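Long-range contacts in Na-K-Cl cotransporter (Methanosarcina acetivorans, PDB 3G40), which is the cytoplasmic C-terminal domain of a transporter that probably carries chloride across the membrane together with cations: residues A[158-163]-A[196-201]; A[210-215]-A[227-232]. All blocks are in the same frame, centred on the assembly; numbering follows the deposited sequence.

Both contacts lie in the second half of the cytoplasmic domain, near one end of its ten-stranded twisted sheet, and their centres are about 8 Å apart. Contact 1 pairs 158-163 with 196-201, two parallel neighbours in the sheet; contact 2 lays helix 205-222 on the outermost strand 228-232, closing the beta-alpha-beta unit that starts from strand 195-201. Strand 195-201 is therefore shared: Phe198 N lies 2.8 Å from Lys228 O and Thr200 O lies 2.7 Å from Leu232 N, probable hydrogen bonds that carry the parallel ladder outward. The helix also spans both contacts, since Leu215 CD2 packs 3.4 Å from Ile162 CD1.

Contact 1 (A[158-163]-A[196-201]); sequences INLWIE and LSFMTF
Ile158 to Trp161 pair with Leu196 to Met199 as neighbouring parallel strands of the twisted alpha/beta sheet, the short axes 33° apart. Four backbone bonds alternate along the ladder: Ser197 N to Ile158 O, Leu160 N to Ser197 O, Met199 N to Leu160 O and Ile162 N to Met199 O, all 2.8 to 2.9 Å and nearly straight. Beyond them the side chain takes over: Thr200 OG1, anti to its own N (chi1 -164°), donates to Ile162 O at 2.6 Å, approaching from somewhat outside the carbonyl plane. At the other end a water lies 3.1 Å from Ile158 O and 2.9 Å from Ser197 OG, bridging the carbonyl and the hydroxyl, and may give Ile158 O a second donor besides Ser197 N. On the face bearing Asn159, Trp161 and Met199, the indole NE1 is satisfied by His248, and Phe250 stacks on the ring. On the face of Ile158, Leu160 and Phe198, Leu160 CD1 reaches Phe198 CE2 at 3.8 Å, while Ile162 CD1 comes over one face of the same phenyl ring; helices 179-192 and 205-222 supply further partners there. Met199 bends at chi2 and chi3, its CG against the Asn159 amide and its sulfur standing off above the indole; its CB lies over the six-membered ring of Trp161, 3.6 Å from the centroid and 14° off the normal.

Contact 2 (A[210-215]-A[227-232]); sequences AAENFL and VKMQVL
The carboxylate of Glu212 is the flat group that meets the strand: OE1 approaches Val231 CG2 at 3.6 Å and OE2 lies 3.8 Å from Met229 CB, so its two oxygens touch successive inward-pointing residues of 228-232. Helix 210-215 runs nearly antiparallel to the strand, at 158° and 8.5 Å between axes, as the returning helix of a right-handed beta-alpha-beta crossover does. Its apolar stripe is Ala211 and Leu215, one turn apart. Ala211 CB sits 4.1 Å from Val231 CG2, and Leu215 CB rests 3.7 Å from Met229 SD. With chi2 at -57° the methionine chain folds back and then extends, bringing CE to within 3.4 Å of the carbonyl oxygen Leu215 O. Ala219 and Gln216 of the same helix also touch this methionine. No direct hydrogen bond joins the two segments. Instead one water donates to both Glu212 OE1 and Met229 O, 2.8 Å from each, tying helix to strand at the partly exposed margin. The chemistry is thus mainly apolar, and the acid, whose oxygens border methyl and methylene groups, probably depends on water for part of its solvation.

Contact 1 (A[158-163]-A[196-201])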
loop_
_atom_site.group_PDB
_atom_site.type_symbol
_atom_site.label_atom_id
_atom_site.label_comp_id
_atom_site.label_asym_id
_atom_site.label_seq_id
_atom_site.Cartn_x
_atom_site.Cartn_y
_atom_site.Cartn_z
ATOM N N ILE A 158 3.612 -15.437 -0.451
ATOM C CA ILE A 158 4.741 -15.214 0.443
ATOM C C ILE A 158 5.775 -16.304 0.186
ATOM O O ILE A 158 5.420 -17.481 0.140
ATOM C CB ILE A 158 4.304 -15.292 1.936
ATOM C CG1 ILE A 158 3.205 -14.259 2.232
ATOM C CG2 ILE A 158 5.489 -15.057 2.860
ATOM C CD1 ILE A 158 2.477 -14.486 3.556
ATOM N N ASN A 159 7.037 -15.918 0.014
ATOM C CA ASN A 159 8.141 -16.880 -0.022
ATOM C C ASN A 159 8.968 -16.739 1.248
ATOM O O ASN A 159 9.375 -15.634 1.600
ATOM C CB ASN A 159 9.078 -16.632 -1.210
ATOM C CG ASN A 159 8.471 -17.030 -2.545
ATOM O OD1 ASN A 159 7.481 -17.760 -2.608
ATOM N ND2 ASN A 159 9.073 -16.547 -3.620
ATOM N N LEU A 160 9.218 -17.848 1.935
ATOM C CA LEU A 160 10.174 -17.846 3.046
ATOM C C LEU A 160 11.454 -18.497 2.522
ATOM O O LEU A 160 11.450 -19.678 2.159
ATOM C CB LEU A 160 9.628 -18.673 4.211
ATOM C CG LEU A 160 9.956 -18.450 5.681
ATOM C CD1 LEU A 160 10.183 -19.823 6.267
ATOM C CD2 LEU A 160 11.122 -17.450 6.006
ATOM N N TRP A 161 12.535 -17.725 2.473
ATOM C CA TRP A 161 13.823 -18.210 2.006
ATOM C C TRP A 161 14.623 -18.794 3.152
ATOM O O TRP A 161 14.957 -18.105 4.112
ATOM C CB TRP A 161 14.611 -17.079 1.339
ATOM C CG TRP A 161 14.012 -16.664 0.055
ATOM C CD1 TRP A 161 13.020 -15.747 -0.130
ATOM C CD2 TRP A 161 14.324 -17.190 -1.243
ATOM N NE1 TRP A 161 12.710 -15.650 -1.467
ATOM C CE2 TRP A 161 13.499 -16.526 -2.170
ATOM C CE3 TRP A 161 15.235 -18.145 -1.709
ATOM C CZ2 TRP A 161 13.555 -16.787 -3.541
ATOM C CZ3 TRP A 161 15.290 -18.402 -3.072
ATOM C CH2 TRP A 161 14.457 -17.728 -3.969
ATOM N N ILE A 162 14.936 -20.076 3.035
ATOM C CA ILE A 162 15.650 -20.789 4.074
ATOM C C ILE A 162 17.084 -21.036 3.630
ATOM O O ILE A 162 17.320 -21.636 2.585
ATOM C CB ILE A 162 14.927 -22.099 4.389
ATOM C CG1 ILE A 162 13.558 -21.766 4.988
ATOM C CG2 ILE A 162 15.757 -22.964 5.314
ATOM C CD1 ILE A 162 12.664 -22.944 5.202
ATOM N N GLU A 163 18.034 -20.544 4.419
ATOM C CA GLU A 163 19.445 -20.579 4.059
ATOM C C GLU A 163 19.965 -22.004 3.952
ATOM O O GLU A 163 19.543 -22.887 4.700
ATOM C CB GLU A 163 20.286 -19.800 5.081
ATOM C CG GLU A 163 20.005 -18.299 5.113
ATOM C CD GLU A 163 20.259 -17.629 3.772
ATOM O OE1 GLU A 163 21.140 -18.106 3.020
ATOM O OE2 GLU A 163 19.574 -16.628 3.468
ATOM N N LEU A 196 1.799 -19.724 0.934
ATOM C CA LEU A 196 3.162 -19.693 1.442
ATOM C C LEU A 196 4.027 -20.741 0.759
ATOM O O LEU A 196 3.606 -21.894 0.633
ATOM C CB LEU A 196 3.166 -19.952 2.949
ATOM C CG LEU A 196 4.512 -20.023 3.661
ATOM C CD1 LEU A 196 5.342 -18.752 3.444
ATOM C CD2 LEU A 196 4.305 -20.257 5.172
ATOM N N SER A 197 5.226 -20.348 0.326
ATOM C CA SER A 197 6.206 -21.314 -0.203
ATOM C C SER A 197 7.495 -21.235 0.589
ATOM O O SER A 197 7.899 -20.154 1.020
ATOM C CB SER A 197 6.545 -21.070 -1.684
ATOM O OG SER A 197 5.410 -21.132 -2.516
ATOM N N PHE A 198 8.137 -22.386 0.776
ATOM C CA PHE A 198 9.478 -22.437 1.343
ATOM C C PHE A 198 10.456 -22.580 0.184
ATOM O O PHE A 198 10.318 -23.490 -0.641
ATOM C CB PHE A 198 9.656 -23.655 2.257
ATOM C CG PHE A 198 8.878 -23.603 3.537
ATOM C CD1 PHE A 198 8.773 -24.739 4.329
ATOM C CD2 PHE A 198 8.262 -22.433 3.964
ATOM C CE1 PHE A 198 8.074 -24.716 5.515
ATOM C CE2 PHE A 198 7.553 -22.405 5.158
ATOM C CZ PHE A 198 7.465 -23.533 5.934
ATOM N N MET A 199 11.439 -21.689 0.136
ATOM C CA MET A 199 12.452 -21.667 -0.916
ATOM C C MET A 199 13.838 -21.925 -0.325
ATOM O O MET A 199 14.205 -21.360 0.707
ATOM C CB MET A 199 12.454 -20.297 -1.603
ATOM C CG MET A 199 11.061 -19.787 -2.003
ATOM S SD MET A 199 10.418 -20.613 -3.461
ATOM C CE MET A 199 11.864 -20.552 -4.496
ATOM N N THR A 200 14.622 -22.781 -0.971
ATOM C CA THR A 200 16.009 -22.935 -0.556
ATOM C C THR A 200 16.869 -23.293 -1.772
ATOM O O THR A 200 16.385 -23.290 -2.895
ATOM C CB THR A 200 16.172 -23.979 0.573
ATOM O OG1 THR A 200 17.458 -23.826 1.192
ATOM C CG2 THR A 200 16.039 -25.399 0.025
ATOM N N PHE A 201 18.144 -23.567 -1.544
ATOM C CA PHE A 201 19.052 -23.916 -2.642
ATOM C C PHE A 201 20.039 -24.965 -2.163
ATOM O O PHE A 201 20.264 -25.109 -0.959
ATOM C CB PHE A 201 19.800 -22.673 -3.121
ATOM C CG PHE A 201 20.400 -21.883 -2.003
ATOM C CD1 PHE A 201 21.728 -22.053 -1.655
ATOM C CD2 PHE A 201 19.627 -20.992 -1.279
ATOM C CE1 PHE A 201 22.282 -21.331 -0.613
ATOM C CE2 PHE A 201 20.170 -20.270 -0.233
ATOM C CZ PHE A 201 21.500 -20.441 0.102
HETATM O O HOH W 1 3.932 -18.587 -2.381
#

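Contact 2 (A[210-215]-A[227-232])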
loop_
_atom_site.group_PDB
_atom_site.type_symbol
_atom_site.label_atom_id
_atom_site.label_comp_id
_atom_site.label_asym_id
_atom_site.label_seq_id
_atom_site.Cartn_x
_atom_site.Cartn_y
_atom_site.Cartn_z
ATOM N N ALA A 210 18.163 -33.703 0.804
ATOM C CA ALA A 210 18.093 -33.414 2.226
ATOM C C ALA A 210 17.306 -32.123 2.507
ATOM O O ALA A 210 16.595 -32.032 3.499
ATOM C CB ALA A 210 19.494 -33.352 2.830
ATOM N N ALA A 211 17.427 -31.138 1.621
ATOM C CA ALA A 211 16.742 -29.868 1.797
ATOM C C ALA A 211 15.248 -30.051 1.573
ATOM O O ALA A 211 14.429 -29.476 2.283
ATOM C CB ALA A 211 17.310 -28.808 0.844
ATOM N N GLU A 212 14.895 -30.849 0.575
ATOM C CA GLU A 212 13.504 -31.201 0.342
ATOM C C GLU A 212 12.897 -31.871 1.574
ATOM O O GLU A 212 11.783 -31.531 1.978
ATOM C CB GLU A 212 13.392 -32.148 -0.860
ATOM C CG GLU A 212 11.966 -32.511 -1.224
ATOM C CD GLU A 212 11.227 -31.353 -1.879
ATOM O OE1 GLU A 212 11.875 -30.585 -2.629
ATOM O OE2 GLU A 212 10.003 -31.211 -1.653
ATOM N N ASN A 213 13.559 -32.782 2.156
ATOM C CA ASN A 213 13.069 -33.494 3.249
ATOM C C ASN A 213 12.976 -32.565 4.467
ATOM O O ASN A 213 12.167 -32.679 5.111
ATOM C CB ASN A 213 13.872 -34.756 3.571
ATOM C CG ASN A 213 13.779 -35.850 2.482
ATOM O OD1 ASN A 213 12.948 -35.970 1.753
ATOM N ND2 ASN A 213 14.648 -36.607 2.522
ATOM N N PHE A 214 13.953 -31.729 4.662
ATOM C CA PHE A 214 13.933 -30.765 5.754
ATOM C C PHE A 214 12.727 -29.833 5.654
ATOM O O PHE A 214 12.014 -29.642 6.634
ATOM C CB PHE A 214 15.244 -29.982 5.786
ATOM C CG PHE A 214 15.242 -28.845 6.756
ATOM C CD1 PHE A 214 15.535 -29.059 8.096
ATOM C CD2 PHE A 214 14.952 -27.564 6.330
ATOM C CE1 PHE A 214 15.525 -28.003 9.001
ATOM C CE2 PHE A 214 14.944 -26.494 7.243
ATOM C CZ PHE A 214 15.238 -26.728 8.571
ATOM N N LEU A 215 12.484 -29.274 4.467
ATOM C CA LEU A 215 11.340 -28.384 4.255
ATOM C C LEU A 215 9.991 -29.068 4.492
ATOM O O LEU A 215 9.091 -28.488 5.106
ATOM C CB LEU A 215 11.378 -27.764 2.857
ATOM C CG LEU A 215 12.629 -26.928 2.556
ATOM C CD1 LEU A 215 12.490 -26.222 1.208
ATOM C CD2 LEU A 215 12.909 -25.931 3.669
ATOM N N VAL A 227 1.751 -25.686 2.121
ATOM C CA VAL A 227 3.035 -25.052 1.839
ATOM C C VAL A 227 3.724 -25.726 0.644
ATOM O O VAL A 227 3.843 -26.950 0.595
ATOM C CB VAL A 227 3.939 -25.083 3.087
ATOM C CG1 VAL A 227 5.298 -24.458 2.791
ATOM C CG2 VAL A 227 3.254 -24.354 4.245
ATOM N N LYS A 228 4.159 -24.926 -0.326
ATOM C CA LYS A 228 4.873 -25.457 -1.489
ATOM C C LYS A 228 6.374 -25.308 -1.295
ATOM O O LYS A 228 6.835 -24.279 -0.808
ATOM C CB LYS A 228 4.448 -24.726 -2.766
ATOM C CG LYS A 228 2.995 -24.956 -3.155
ATOM C CD LYS A 228 2.672 -24.317 -4.499
ATOM C CE LYS A 228 1.225 -24.575 -4.905
ATOM N NZ LYS A 228 0.833 -23.786 -6.110
ATOM N N MET A 229 7.129 -26.336 -1.666
ATOM C CA MET A 229 8.573 -26.355 -1.468
ATOM C C MET A 229 9.298 -26.221 -2.800
ATOM O O MET A 229 8.946 -26.890 -3.772
ATOM C CB MET A 229 9.004 -27.677 -0.820
ATOM C CG MET A 229 8.104 -28.153 0.298
ATOM S SD MET A 229 7.980 -26.879 1.571
ATOM C CE MET A 229 6.824 -27.697 2.675
ATOM N N GLN A 230 10.309 -25.361 -2.846
ATOM C CA GLN A 230 11.209 -25.311 -3.995
ATOM C C GLN A 230 12.646 -25.406 -3.527
ATOM O O GLN A 230 13.080 -24.637 -2.677
ATOM C CB GLN A 230 11.037 -24.012 -4.780
ATOM C CG GLN A 230 9.802 -23.959 -5.646
ATOM C CD GLN A 230 9.812 -22.771 -6.597
ATOM O OE1 GLN A 230 10.842 -22.437 -7.188
ATOM N NE2 GLN A 230 8.658 -22.127 -6.750
ATOM N N VAL A 231 13.390 -26.352 -4.078
ATOM C CA VAL A 231 14.822 -26.395 -3.850
ATOM C C VAL A 231 15.489 -25.975 -5.155
ATOM O O VAL A 231 15.397 -26.685 -6.164
ATOM C CB VAL A 231 15.295 -27.807 -3.430
ATOM C CG1 VAL A 231 16.797 -27.825 -3.245
ATOM C CG2 VAL A 231 14.603 -28.250 -2.149
ATOM N N LEU A 232 16.148 -24.820 -5.136
ATOM C CA LEU A 232 16.708 -24.215 -6.342
ATOM C C LEU A 232 18.151 -24.641 -6.598
ATOM O O LEU A 232 18.878 -25.041 -5.680
ATOM C CB LEU A 232 16.634 -22.682 -6.266
ATOM C CG LEU A 232 15.235 -22.076 -6.149
ATOM C CD1 LEU A 232 15.313 -20.558 -6.043
ATOM C CD2 LEU A 232 14.359 -22.497 -7.329
HETATM O O HOH W 2 10.449 -29.167 -4.515
#